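Local coordinates for alpha-galactosidase 1 (Saccharomyces cerevisiae, PDB 3LRK), which catalyses the hydrolysis of terminal, non-reducing alpha-D-galactose residues from alpha-galactosides such as galactose oligosaccharides, galactomannans and galactolipids, at residues Gly97-Ala100 and Asp101-Asn105; Ile69-Asp72 and Asp73-Ser77. The protein carries 1 engineered substitution. All coordinates share one frame; numbering follows the deposited sequence.

Contact 1. Residues Gly97-Ala100 and Asp101-Asn105; sequences GHVA and DHLHN. With NA (sodium ion), chain K; NAG (2-acetamido-2-deoxy-beta-D-glucopyranose), chain D.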
loop_
_atom_site.group_PDB
_atom_site.type_symbol
_atom_site.label_atom_id
_atom_site.label_comp_id
_atom_site.label_asym_id
_atom_site.label_seq_id
_atom_site.Cartn_x
_atom_site.Cartn_y
_atom_site.Cartn_z
ATOM N N GLY A 97 -8.271 -11.324 42.926
ATOM C CA GLY A 97 -7.114 -11.165 43.819
ATOM C C GLY A 97 -6.841 -12.450 44.584
ATOM O O GLY A 97 -5.696 -12.805 44.830
ATOM N N HIS A 98 -7.908 -13.157 44.943
ATOM C CA HIS A 98 -7.779 -14.458 45.605
ATOM C C HIS A 98 -7.131 -15.547 44.728
ATOM O O HIS A 98 -6.386 -16.406 45.233
ATOM C CB HIS A 98 -9.137 -14.926 46.123
ATOM C CG HIS A 98 -9.038 -16.041 47.113
ATOM N ND1 HIS A 98 -8.428 -15.887 48.339
ATOM C CD2 HIS A 98 -9.443 -17.330 47.051
ATOM C CE1 HIS A 98 -8.473 -17.029 48.997
ATOM N NE2 HIS A 98 -9.095 -17.915 48.242
ATOM N N VAL A 99 -7.413 -15.514 43.427
ATOM C CA VAL A 99 -6.729 -16.393 42.457
ATOM C C VAL A 99 -5.234 -16.042 42.404
ATOM O O VAL A 99 -4.386 -16.930 42.451
ATOM C CB VAL A 99 -7.347 -16.294 41.032
ATOM C CG1 VAL A 99 -6.675 -17.289 40.044
ATOM C CG2 VAL A 99 -8.861 -16.498 41.082
ATOM N N ALA A 100 -4.925 -14.744 42.315
ATOM C CA ALA A 100 -3.539 -14.247 42.350
ATOM C C ALA A 100 -2.763 -14.757 43.572
ATOM O O ALA A 100 -1.598 -15.128 43.460
ATOM C CB ALA A 100 -3.532 -12.722 42.335
ATOM N N ASP A 101 -3.415 -14.746 44.732
ATOM C CA ASP A 101 -2.790 -15.130 46.016
ATOM C C ASP A 101 -2.400 -16.600 46.033
ATOM O O ASP A 101 -1.286 -16.954 46.448
ATOM C CB ASP A 101 -3.737 -14.826 47.182
ATOM C CG ASP A 101 -3.991 -13.339 47.366
ATOM O OD1 ASP A 101 -3.193 -12.512 46.876
ATOM O OD2 ASP A 101 -5.003 -12.994 48.001
ATOM N N HIS A 102 -3.324 -17.454 45.586
ATOM C CA HIS A 102 -3.048 -18.887 45.384
ATOM C C HIS A 102 -1.900 -19.122 44.411
ATOM O O HIS A 102 -1.014 -19.951 44.662
ATOM C CB HIS A 102 -4.296 -19.596 44.855
ATOM C CG HIS A 102 -5.223 -20.070 45.921
ATOM N ND1 HIS A 102 -4.820 -20.925 46.924
ATOM C CD2 HIS A 102 -6.540 -19.836 46.131
ATOM C CE1 HIS A 102 -5.845 -21.191 47.712
ATOM N NE2 HIS A 102 -6.900 -20.549 47.249
ATOM N N LEU A 103 -1.910 -18.392 43.293
ATOM C CA LEU A 103 -0.825 -18.490 42.318
ATOM C C LEU A 103 0.519 -18.063 42.914
ATOM O O LEU A 103 1.504 -18.796 42.805
ATOM C CB LEU A 103 -1.153 -17.722 41.021
ATOM C CG LEU A 103 -2.329 -18.310 40.215
ATOM C CD1 LEU A 103 -2.741 -17.404 39.046
ATOM C CD2 LEU A 103 -2.008 -19.710 39.706
ATOM N N HIS A 104 0.549 -16.897 43.559
ATOM C CA HIS A 104 1.775 -16.376 44.162
ATOM C C HIS A 104 2.313 -17.298 45.262
ATOM O O HIS A 104 3.525 -17.456 45.410
ATOM C CB HIS A 104 1.549 -14.959 44.710
ATOM C CG HIS A 104 1.237 -13.947 43.645
ATOM N ND1 HIS A 104 0.503 -12.805 43.891
ATOM C CD2 HIS A 104 1.539 -13.923 42.325
ATOM C CE1 HIS A 104 0.384 -12.110 42.772
ATOM N NE2 HIS A 104 1.005 -12.766 41.808
ATOM N N ASN A 105 1.405 -17.911 46.014
ATOM C CA ASN A 105 1.789 -18.867 47.060
ATOM C C ASN A 105 2.406 -20.161 46.527
ATOM O O ASN A 105 3.020 -20.913 47.288
ATOM C CB ASN A 105 0.613 -19.161 47.996
ATOM C CG ASN A 105 0.318 -18.003 48.952
ATOM O OD1 ASN A 105 0.858 -16.900 48.801
ATOM N ND2 ASN A 105 -0.564 -18.254 49.929
HETATM NA NA NA K . -8.948 -20.211 48.227
HETATM C C1 NAG D . -0.623 -17.239 50.960
HETATM C C2 NAG D . -1.964 -17.404 51.669
HETATM C C3 NAG D . -2.104 -16.360 52.781
HETATM C C4 NAG D . -0.895 -16.378 53.724
HETATM C C5 NAG D . 0.416 -16.408 52.940
HETATM C C6 NAG D . 1.598 -16.721 53.854
HETATM C C7 NAG D . -3.610 -18.385 50.131
HETATM C C8 NAG D . -4.859 -18.148 49.337
HETATM N N2 NAG D . -3.078 -17.319 50.737
HETATM O O3 NAG D . -3.287 -16.591 53.511
HETATM O O4 NAG D . -0.924 -15.240 54.570
HETATM O O5 NAG D . 0.405 -17.396 51.921
HETATM O O6 NAG D . 2.748 -16.234 53.198
HETATM O O7 NAG D . -3.119 -19.514 50.194
#
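D101 lies one helical turn beyond G97, and its backbone N donates to G97 O at 3.0 Å, the first of four successive i to i+4 bonds that cross from 97-100 to 101-105. With CG anti to the carbonyl carbon (chi1 -66°), the carboxylate folds back along the helix beside G97; its OD1 forms a salt bridge to R142. H102 repeats the spacing with H98. With CG anti to the backbone N (chi1 -165°), the H98 ring swings toward H102, and both imidazoles bring NE2 to one sodium ion, each at 2.3 Å. The rings meet as an offset edge-to-face pair, the edge of H102 toward the face of H98, with planes at 76° and centroids 4.9 Å apart. Five further atoms from elsewhere complete the sodium site. L103 turns to the buried side of the helix, where its CD1 runs alongside V99 CG1 at 4.1 Å, facing helix 46-58. H104 lays its ring over A100 O, which stands 3.0 Å above the ring plane and offset toward the rim, while the H104 backbone N bonds to the same oxygen; its NE2 is hydrogen-bonded to D144. N105 shares no side-chain contact with 97-100 but carries the N-linked glycan, ND2 being joined to NAG C1. The sugar reaches back along the helix, so that its acetyl methyl C8 sits 3.6 Å above the centre of one H102 face and obliquely beside H98, with H98 CE1 3.8 Å from C8. Because NE2 of both histidines is bound to sodium, each neutral ring would probably carry its proton on ND1, and the nearby cation would probably disfavour a second proton on either ring.

Contact 2. Residues Ile69-Asp72 and Asp73-Ser77; sequences IILD and DCWSS. With GOL (glycerol), chain H.
From L71 to W75 the chain leaves strand 68-70, bends through D72 and D73, and enters strand 76-79 by way of C74, whose positive phi (69°) belongs to the left-handed helical region. D73 N donates to the side-chain OD2 of D72, a weak bond of 2.9 Å, and C74 N is taken up by D73 OD1 at 2.7 Å, the oxygen being met on its anti side with the donor 27° out of the carboxylate plane. Each aspartate thus offers one oxygen to the amide that follows it, weakly in the case of D72. This is the loop after the second strand of the (beta/alpha)8 barrel of a GH27 enzyme, where the C-terminal strand ends bear the catalytic machinery; D72 and D73 both bind substrate, and the nucleophile D149 lies nearby. A glycerol, probably from the crystallisation liquor, lies against both acids: its O3 donates to D72 OD2 at 2.8 Å, while the contact of O1 with D73 OD2 is too short to be taken at face value. K147 forms a salt bridge with D72 OD1, whereas T120 and the amide of A122 bind the two oxygens of D73. W75 has CG between its backbone N and carbonyl carbon (chi1 63°), bringing the edge of the indole at CD1 to within 3.3 Å of D72 O, near the ring plane. L71 crosses it at about a right angle, CD2 resting 3.8 Å from W75 CB. The indole NE1 donates to Y113 O, and within the turn C74 is tied to C42 by a disulfide.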
loop_
_atom_site.group_PDB
_atom_site.type_symbol
_atom_site.label_atom_id
_atom_site.label_comp_id
_atom_site.label_asym_id
_atom_site.label_seq_id
_atom_site.Cartn_x
_atom_site.Cartn_y
_atom_site.Cartn_z
ATOM N N ILE A 69 0.697 -17.745 34.551
ATOM C CA ILE A 69 -0.614 -18.375 34.360
ATOM C C ILE A 69 -1.561 -17.291 33.861
ATOM O O ILE A 69 -2.000 -16.411 34.635
ATOM C CB ILE A 69 -1.152 -19.012 35.684
ATOM C CG1 ILE A 69 -0.163 -20.059 36.228
ATOM C CG2 ILE A 69 -2.560 -19.607 35.479
ATOM C CD1 ILE A 69 0.155 -21.223 35.244
ATOM N N ILE A 70 -1.849 -17.336 32.563
ATOM C CA ILE A 70 -2.568 -16.244 31.912
ATOM C C ILE A 70 -4.023 -16.607 31.632
ATOM O O ILE A 70 -4.320 -17.428 30.765
ATOM C CB ILE A 70 -1.884 -15.782 30.597
ATOM C CG1 ILE A 70 -0.397 -15.485 30.819
ATOM C CG2 ILE A 70 -2.610 -14.553 30.021
ATOM C CD1 ILE A 70 0.454 -15.621 29.539
ATOM N N LEU A 71 -4.910 -15.976 32.392
ATOM C CA LEU A 71 -6.347 -16.088 32.211
ATOM C C LEU A 71 -6.720 -15.182 31.042
ATOM O O LEU A 71 -6.404 -13.987 31.057
ATOM C CB LEU A 71 -7.079 -15.641 33.476
ATOM C CG LEU A 71 -8.616 -15.543 33.440
ATOM C CD1 LEU A 71 -9.270 -16.910 33.307
ATOM C CD2 LEU A 71 -9.133 -14.807 34.653
ATOM N N ASP A 72 -7.388 -15.758 30.047
ATOM C CA ASP A 72 -7.742 -15.042 28.819
ATOM C C ASP A 72 -9.142 -14.408 28.933
ATOM O O ASP A 72 -9.524 -13.946 30.004
ATOM C CB ASP A 72 -7.607 -15.994 27.615
ATOM C CG ASP A 72 -7.215 -15.272 26.322
ATOM O OD1 ASP A 72 -6.008 -15.073 26.067
ATOM O OD2 ASP A 72 -8.127 -14.915 25.549
ATOM N N ASP A 73 -9.883 -14.372 27.825
ATOM C CA ASP A 73 -11.164 -13.658 27.692
ATOM C C ASP A 73 -12.283 -14.296 28.543
ATOM O O ASP A 73 -12.081 -15.348 29.149
ATOM C CB ASP A 73 -11.557 -13.667 26.203
ATOM C CG ASP A 73 -12.428 -12.471 25.774
ATOM O OD1 ASP A 73 -13.060 -11.776 26.607
ATOM O OD2 ASP A 73 -12.470 -12.226 24.551
ATOM N N CYS A 74 -13.453 -13.644 28.576
ATOM C CA CYS A 74 -14.707 -14.198 29.147
ATOM C C CYS A 74 -14.740 -14.368 30.666
ATOM O O CYS A 74 -15.432 -15.258 31.195
ATOM C CB CYS A 74 -15.081 -15.533 28.485
ATOM S SG CYS A 74 -14.530 -15.725 26.789
ATOM N N TRP A 75 -14.020 -13.507 31.376
ATOM C CA TRP A 75 -13.852 -13.682 32.818
ATOM C C TRP A 75 -14.770 -12.739 33.608
ATOM O O TRP A 75 -15.090 -13.008 34.771
ATOM C CB TRP A 75 -12.369 -13.492 33.203
ATOM C CG TRP A 75 -11.858 -12.112 32.919
ATOM C CD1 TRP A 75 -11.168 -11.699 31.805
ATOM C CD2 TRP A 75 -12.021 -10.946 33.741
ATOM N NE1 TRP A 75 -10.884 -10.352 31.894
ATOM C CE2 TRP A 75 -11.399 -9.862 33.064
ATOM C CE3 TRP A 75 -12.622 -10.708 34.987
ATOM C CZ2 TRP A 75 -11.365 -8.569 33.590
ATOM C CZ3 TRP A 75 -12.592 -9.417 35.507
ATOM C CH2 TRP A 75 -11.954 -8.361 34.806
ATOM N N SER A 76 -15.182 -11.638 32.968
ATOM C CA SER A 76 -15.982 -10.592 33.610
ATOM C C SER A 76 -17.485 -10.761 33.359
ATOM O O SER A 76 -17.903 -11.504 32.467
ATOM C CB SER A 76 -15.552 -9.207 33.110
ATOM O OG SER A 76 -15.633 -9.132 31.694
ATOM N N SER A 77 -18.289 -10.065 34.150
ATOM C CA SER A 77 -19.746 -10.089 33.969
ATOM C C SER A 77 -20.330 -8.712 33.626
ATOM O O SER A 77 -21.517 -8.594 33.307
ATOM C CB SER A 77 -20.419 -10.676 35.214
ATOM O OG SER A 77 -20.157 -9.879 36.356
HETATM C C1 GOL H . -10.623 -14.578 22.485
HETATM O O1 GOL H . -11.591 -13.613 22.823
HETATM C C2 GOL H . -9.281 -13.924 22.223
HETATM O O2 GOL H . -9.186 -13.499 20.877
HETATM C C3 GOL H . -8.173 -14.929 22.489
HETATM O O3 GOL H . -7.124 -14.194 23.069
#

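In the fold
Contact 2 comes first along the chain and contact 1 follows, their centres about 15 Å apart and both in the alpha-galactosidase barrel domain. Strand 68-70, helix 96-105 and strand 109-115 form a beta-alpha-beta crossover, the two strands lying side by side and parallel in the barrel sheet. Contact 2 marks the departure from the first strand at its C-terminal end, and contact 1 lies on the helix that returns the chain. The two touch directly where L103 CD2 packs 4.0 Å from I69 CG1. One crossover thus joins substrate-binding aspartates at the barrel mouth to a sodium- and glycan-bearing helix on the outside.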